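Local coordinates for uncharacterized protein (PDB 4L7A), which is of unknown function but is probably a zinc-dependent metallopeptidase of the zincin type, at residues A[49-54]-A[102-107]; A[116-121]-A[140-145]. All blocks are in the same frame, centred on the assembly; numbering follows the deposited sequence.

Contact 1 closes before contact 2 opens along the chain, their centres about 15 Å apart. Contact 1 joins two exposed loops, one leading from strand 38-40 to helix 59-81 and the other from strand 93-98 to strand 107-112. Contact 2 lies near the chain centre, where strand 115-122 packs on helix 131-153. The two meet in the mixed sheet: Thr106 O probably accepts a hydrogen bond from Tyr121 N at 2.9 Å, and the Tyr107 ring packs on Val141 of the helix. Segment 102-107 leads into edge strand 107-112, which places contact 1 at the surface rim of the sheet that lies against the probable active-site helix.

Contact 1: A[49-54]-A[102-107]; sequences DYTHNL and WDKGTY
Asn53 reaches from its loop toward Asp103 and Lys104, and its amide carries most of the contact. ND2 of Asn53 gives a weak hydrogen bond to OD1 of Asp103, 3.3 Å long and bent to 135° at the hydrogen, with amide and carboxylate planes 26° apart. Asp103 CG sits between its own backbone N and carbonyl carbon (chi1 68°), a torsion that swings the carboxylate round to the amide. The tight carbon packing is against Lys104, whose CG lies 3.6 Å from Asn53 ND2. Each loop makes a type I beta turn, Thr51 to Leu54 in one and Trp102 to Gly105 in the other. The first also holds an ST turn, in which Thr51 OG1 accepts from Asn53 N at 3.1 Å and so steadies the backbone behind the amide. Beyond this patch the contact thins toward solvent. The lysine chain bends at its second torsion and passes the loop with Lys104 CE 4.1 Å from Asn53 OD1. Thr51 OG1 meets Lys104 CE at a looser 4.2 Å. Asn53 ND2 is also hydrogen-bonded to Ser99 OG, and the Asn53 backbone bonds with that of Ala100. Cutting Asn53 back to an alanine is likely to leave Asp103 and Ser99 without their shared amide partner and the Lys104 methylenes with less to lean on.

Contact 2: A[116-121]-A[140-145]; sequences LKVTLY and KVMHHE
Strand 116-121 and helix 140-145 run antiparallel, at 178° with their axes 10.8 Å apart, and Leu116 lies nearest Glu145 and Val118 nearest Met142. Leu116 spans the glutamate chain, one methyl at its root and the other at its carboxylate: Leu116 CD2 rests 3.9 Å from Glu145 CB, and Leu116 CD1 comes within 4.0 Å of Glu145 OE1. With Leu116 CG anti to the backbone N (chi1 -180°), both methyls are carried out toward the helix, and the two side chains cross at about a right angle. Glu145 bends at chi2 (-69°), which turns its carboxylate back beside the leucine methyl; aliphatic carbon thus borders one carboxylate oxygen. Further along, selenomethionine Met142 serves two strand residues. Its CG approaches Val118 CG1 at 4.3 Å, and its SE lies 4.4 Å from Leu120 CD2, a light apolar contact in the buried interior. His144 and Glu145 open the sequence His-Glu-Phe-Ala-His, the HExxH motif of zincins, so the strand packs directly against the helix that in such enzymes supplies zinc ligands and the catalytic glutamate. Strand 115-122 lies between strands 93-98 and 107-112, joined by backbone hydrogen bonds to the former through Leu116 and Val118 and to the latter through Lys117. Glu145 also touches Leu109 of strand 107-112, the antiparallel edge. On other sides of the helix, Glu201 of helix 195-208 hydrogen-bonds His144 ND1 and forms a salt bridge with Lys140, and Tyr77 OH of helix 59-81 hydrogen-bonds His143 ND1.

Contact 1: A[49-54]-A[102-107]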
loop_
_atom_site.group_PDB
_atom_site.type_symbol
_atom_site.label_atom_id
_atom_site.label_comp_id
_atom_site.label_asym_id
_atom_site.label_seq_id
_atom_site.Cartn_x
_atom_site.Cartn_y
_atom_site.Cartn_z
ATOM N N ASP A 49 -11.181 -18.040 -2.369
ATOM C CA ASP A 49 -10.766 -19.105 -1.504
ATOM C C ASP A 49 -10.767 -18.572 -0.070
ATOM O O ASP A 49 -10.693 -17.371 0.165
ATOM C CB ASP A 49 -9.382 -19.591 -1.948
ATOM C CG ASP A 49 -9.404 -20.124 -3.376
ATOM O OD1 ASP A 49 -10.377 -20.827 -3.745
ATOM O OD2 ASP A 49 -8.476 -19.789 -4.147
ATOM N N TYR A 50 -10.864 -19.465 0.892
ATOM C CA TYR A 50 -11.002 -19.053 2.281
ATOM C C TYR A 50 -10.195 -20.020 3.170
ATOM O O TYR A 50 -9.746 -21.069 2.692
ATOM C CB TYR A 50 -12.505 -19.047 2.678
ATOM C CG TYR A 50 -13.176 -20.366 2.567
ATOM C CD1 TYR A 50 -13.625 -20.787 1.357
ATOM C CD2 TYR A 50 -13.301 -21.239 3.658
ATOM C CE1 TYR A 50 -14.188 -22.005 1.204
ATOM C CE2 TYR A 50 -13.829 -22.442 3.535
ATOM C CZ TYR A 50 -14.282 -22.841 2.269
ATOM O OH TYR A 50 -14.809 -24.068 1.985
ATOM N N THR A 51 -10.063 -19.678 4.463
ATOM C CA THR A 51 -9.477 -20.566 5.445
ATOM C C THR A 51 -10.435 -20.685 6.623
ATOM O O THR A 51 -11.504 -20.073 6.601
ATOM C CB THR A 51 -8.111 -20.051 5.923
ATOM O OG1 THR A 51 -8.266 -18.902 6.772
ATOM C CG2 THR A 51 -7.195 -19.751 4.764
ATOM N N HIS A 52 -10.059 -21.422 7.667
ATOM C CA HIS A 52 -10.881 -21.479 8.894
ATOM C C HIS A 52 -10.873 -20.167 9.680
ATOM O O HIS A 52 -11.709 -19.964 10.601
ATOM C CB HIS A 52 -10.476 -22.627 9.797
ATOM C CG HIS A 52 -10.812 -23.945 9.228
ATOM N ND1 HIS A 52 -10.437 -25.134 9.815
ATOM C CD2 HIS A 52 -11.521 -24.270 8.117
ATOM C CE1 HIS A 52 -10.921 -26.139 9.096
ATOM N NE2 HIS A 52 -11.580 -25.638 8.061
ATOM N N ASN A 53 -9.986 -19.261 9.296
ATOM C CA ASN A 53 -10.037 -17.910 9.777
ATOM C C ASN A 53 -11.149 -16.998 9.294
ATOM O O ASN A 53 -11.261 -15.876 9.778
ATOM C CB ASN A 53 -8.732 -17.220 9.475
ATOM C CG ASN A 53 -7.883 -17.120 10.675
ATOM O OD1 ASN A 53 -7.830 -18.071 11.485
ATOM N ND2 ASN A 53 -7.195 -15.951 10.836
ATOM N N LEU A 54 -11.901 -17.415 8.286
ATOM C CA LEU A 54 -12.976 -16.585 7.773
ATOM C C LEU A 54 -14.036 -16.329 8.881
ATOM O O LEU A 54 -14.436 -17.255 9.574
ATOM C CB LEU A 54 -13.666 -17.299 6.634
ATOM C CG LEU A 54 -14.728 -16.463 5.914
ATOM C CD1 LEU A 54 -14.113 -15.255 5.269
ATOM C CD2 LEU A 54 -15.385 -17.331 4.815
ATOM N N TRP A 102 -4.777 -11.585 12.393
ATOM C CA TRP A 102 -3.769 -11.153 11.435
ATOM C C TRP A 102 -2.775 -12.243 11.080
ATOM O O TRP A 102 -1.994 -12.074 10.155
ATOM C CB TRP A 102 -2.965 -9.987 12.002
ATOM C CG TRP A 102 -2.063 -10.346 13.128
ATOM C CD1 TRP A 102 -0.811 -10.911 13.043
ATOM C CD2 TRP A 102 -2.310 -10.127 14.505
ATOM N NE1 TRP A 102 -0.296 -11.099 14.289
ATOM C CE2 TRP A 102 -1.190 -10.622 15.214
ATOM C CE3 TRP A 102 -3.381 -9.591 15.220
ATOM C CZ2 TRP A 102 -1.099 -10.574 16.607
ATOM C CZ3 TRP A 102 -3.302 -9.549 16.638
ATOM C CH2 TRP A 102 -2.162 -10.036 17.305
ATOM N N ASP A 103 -2.806 -13.350 11.825
ATOM C CA ASP A 103 -1.778 -14.405 11.739
ATOM C C ASP A 103 -1.693 -15.190 10.405
ATOM O O ASP A 103 -0.669 -15.754 10.126
ATOM C CB ASP A 103 -1.918 -15.397 12.927
ATOM C CG ASP A 103 -3.204 -16.239 12.856
ATOM O OD1 ASP A 103 -4.128 -15.930 12.062
ATOM O OD2 ASP A 103 -3.327 -17.214 13.622
ATOM N N LYS A 104 -2.752 -15.266 9.611
ATOM C CA LYS A 104 -2.673 -15.861 8.263
ATOM C C LYS A 104 -2.461 -14.788 7.180
ATOM O O LYS A 104 -2.999 -14.938 6.099
ATOM C CB LYS A 104 -3.991 -16.540 7.851
ATOM C CG LYS A 104 -4.601 -17.500 8.815
ATOM C CD LYS A 104 -3.959 -18.819 8.770
ATOM C CE LYS A 104 -4.931 -19.874 9.210
ATOM N NZ LYS A 104 -4.152 -21.057 9.664
ATOM N N GLY A 105 -1.770 -13.694 7.460
ATOM C CA GLY A 105 -1.663 -12.610 6.464
ATOM C C GLY A 105 -2.859 -11.685 6.357
ATOM O O GLY A 105 -3.940 -12.036 6.743
ATOM N N THR A 106 -2.661 -10.485 5.835
ATOM C CA THR A 106 -3.693 -9.473 5.871
ATOM C C THR A 106 -4.172 -8.974 4.515
ATOM O O THR A 106 -4.965 -8.038 4.446
ATOM C CB THR A 106 -3.134 -8.319 6.646
ATOM O OG1 THR A 106 -1.835 -8.004 6.115
ATOM C CG2 THR A 106 -2.999 -8.715 8.133
ATOM N N TYR A 107 -3.672 -9.557 3.428
ATOM C CA TYR A 107 -4.040 -9.157 2.078
ATOM C C TYR A 107 -3.819 -10.323 1.114
ATOM O O TYR A 107 -3.025 -11.242 1.404
ATOM C CB TYR A 107 -3.196 -7.950 1.596
ATOM C CG TYR A 107 -1.767 -8.332 1.261
ATOM C CD1 TYR A 107 -0.782 -8.469 2.262
ATOM C CD2 TYR A 107 -1.417 -8.673 -0.039
ATOM C CE1 TYR A 107 0.531 -8.896 1.936
ATOM C CE2 TYR A 107 -0.095 -9.098 -0.364
ATOM C CZ TYR A 107 0.850 -9.216 0.610
ATOM O OH TYR A 107 2.122 -9.660 0.195
#

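Contact 2: A[116-121]-A[140-145]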
loop_
_atom_site.group_PDB
_atom_site.type_symbol
_atom_site.label_atom_id
_atom_site.label_comp_id
_atom_site.label_asym_id
_atom_site.label_seq_id
_atom_site.Cartn_x
_atom_site.Cartn_y
_atom_site.Cartn_z
ATOM N N LEU A 116 -5.608 -4.509 -11.380
ATOM C CA LEU A 116 -5.320 -5.064 -10.080
ATOM C C LEU A 116 -6.537 -5.177 -9.162
ATOM O O LEU A 116 -7.355 -4.237 -9.054
ATOM C CB LEU A 116 -4.276 -4.193 -9.375
ATOM C CG LEU A 116 -3.802 -4.572 -7.986
ATOM C CD1 LEU A 116 -3.024 -5.855 -8.006
ATOM C CD2 LEU A 116 -2.960 -3.473 -7.490
ATOM N N LYS A 117 -6.642 -6.349 -8.510
ATOM C CA LYS A 117 -7.516 -6.534 -7.389
ATOM C C LYS A 117 -6.716 -6.665 -6.075
ATOM O O LYS A 117 -5.743 -7.387 -6.024
ATOM C CB LYS A 117 -8.351 -7.764 -7.616
ATOM C CG LYS A 117 -9.281 -8.072 -6.453
ATOM C CD LYS A 117 -10.225 -9.207 -6.772
ATOM C CE LYS A 117 -9.606 -10.535 -6.405
ATOM N NZ LYS A 117 -10.167 -11.664 -7.246
ATOM N N VAL A 118 -7.090 -5.902 -5.058
ATOM C CA VAL A 118 -6.490 -5.966 -3.702
ATOM C C VAL A 118 -7.583 -6.429 -2.732
ATOM O O VAL A 118 -8.668 -5.854 -2.698
ATOM C CB VAL A 118 -5.954 -4.611 -3.237
ATOM C CG1 VAL A 118 -5.241 -4.708 -1.865
ATOM C CG2 VAL A 118 -4.917 -4.045 -4.169
ATOM N N THR A 119 -7.289 -7.443 -1.949
ATOM C CA THR A 119 -8.174 -7.900 -0.938
ATOM C C THR A 119 -7.536 -7.634 0.391
ATOM O O THR A 119 -6.386 -7.969 0.583
ATOM C CB THR A 119 -8.407 -9.405 -1.066
ATOM O OG1 THR A 119 -9.040 -9.654 -2.322
ATOM C CG2 THR A 119 -9.290 -9.918 0.048
ATOM N N LEU A 120 -8.269 -7.018 1.301
ATOM C CA LEU A 120 -7.781 -6.767 2.606
ATOM C C LEU A 120 -8.587 -7.599 3.605
ATOM O O LEU A 120 -9.820 -7.541 3.616
ATOM C CB LEU A 120 -7.934 -5.310 2.952
ATOM C CG LEU A 120 -7.399 -4.282 1.963
ATOM C CD1 LEU A 120 -7.698 -2.914 2.463
ATOM C CD2 LEU A 120 -5.900 -4.479 1.833
ATOM N N TYR A 121 -7.870 -8.311 4.471
ATOM C CA TYR A 121 -8.448 -9.094 5.526
ATOM C C TYR A 121 -8.418 -8.223 6.779
ATOM O O TYR A 121 -7.366 -7.658 7.162
ATOM C CB TYR A 121 -7.667 -10.418 5.697
ATOM C CG TYR A 121 -7.877 -11.328 4.532
ATOM C CD1 TYR A 121 -7.085 -11.287 3.410
ATOM C CD2 TYR A 121 -8.907 -12.270 4.557
ATOM C CE1 TYR A 121 -7.339 -12.142 2.323
ATOM C CE2 TYR A 121 -9.145 -13.119 3.517
ATOM C CZ TYR A 121 -8.383 -13.043 2.387
ATOM O OH TYR A 121 -8.682 -13.944 1.372
ATOM N N LYS A 140 1.957 -0.557 3.092
ATOM C CA LYS A 140 3.257 -0.853 2.457
ATOM C C LYS A 140 3.071 -1.647 1.148
ATOM O O LYS A 140 3.576 -1.276 0.071
ATOM C CB LYS A 140 4.200 -1.559 3.437
ATOM C CG LYS A 140 5.305 -2.408 2.822
ATOM C CD LYS A 140 6.370 -1.495 2.317
ATOM C CE LYS A 140 7.407 -2.239 1.439
ATOM N NZ LYS A 140 7.801 -3.570 1.952
ATOM N N VAL A 141 2.410 -2.783 1.245
ATOM C CA VAL A 141 2.166 -3.601 0.040
ATOM C C VAL A 141 1.360 -2.863 -1.027
ATOM O O VAL A 141 1.625 -2.998 -2.229
ATOM C CB VAL A 141 1.443 -4.911 0.394
ATOM C CG1 VAL A 141 1.131 -5.655 -0.816
ATOM C CG2 VAL A 141 2.392 -5.755 1.266
HETATM N N MSE A 142 0.392 -2.077 -0.609
HETATM C CA MSE A 142 -0.370 -1.301 -1.564
HETATM C C MSE A 142 0.492 -0.328 -2.375
HETATM O O MSE A 142 0.444 -0.357 -3.592
HETATM C CB MSE A 142 -1.541 -0.565 -0.889
HETATM C CG MSE A 142 -2.644 -1.551 -0.453
HETATM SE SE MSE A 142 -3.914 -0.740 0.799
HETATM C CE MSE A 142 -5.150 -0.086 -0.569
ATOM N N HIS A 143 1.255 0.534 -1.688
ATOM C CA HIS A 143 2.147 1.450 -2.394
ATOM C C HIS A 143 3.128 0.709 -3.274
ATOM O O HIS A 143 3.516 1.186 -4.332
ATOM C CB HIS A 143 2.911 2.401 -1.453
ATOM C CG HIS A 143 2.017 3.325 -0.708
ATOM N ND1 HIS A 143 1.268 4.300 -1.347
ATOM C CD2 HIS A 143 1.686 3.389 0.606
ATOM C CE1 HIS A 143 0.539 4.944 -0.455
ATOM N NE2 HIS A 143 0.751 4.398 0.735
ATOM N N HIS A 144 3.525 -0.474 -2.862
ATOM C CA HIS A 144 4.450 -1.257 -3.675
ATOM C C HIS A 144 3.744 -1.581 -5.017
ATOM O O HIS A 144 4.297 -1.383 -6.070
ATOM C CB HIS A 144 4.905 -2.534 -2.948
ATOM C CG HIS A 144 5.645 -3.510 -3.819
ATOM N ND1 HIS A 144 6.905 -3.974 -3.513
ATOM C CD2 HIS A 144 5.285 -4.143 -4.964
ATOM C CE1 HIS A 144 7.296 -4.838 -4.441
ATOM N NE2 HIS A 144 6.309 -4.983 -5.316
ATOM N N GLU A 145 2.534 -2.092 -4.958
ATOM C CA GLU A 145 1.772 -2.491 -6.171
ATOM C C GLU A 145 1.403 -1.312 -7.031
ATOM O O GLU A 145 1.447 -1.429 -8.264
ATOM C CB GLU A 145 0.532 -3.229 -5.772
ATOM C CG GLU A 145 0.838 -4.587 -5.089
ATOM C CD GLU A 145 1.419 -5.603 -6.067
ATOM O OE1 GLU A 145 0.937 -5.657 -7.241
ATOM O OE2 GLU A 145 2.371 -6.311 -5.694
#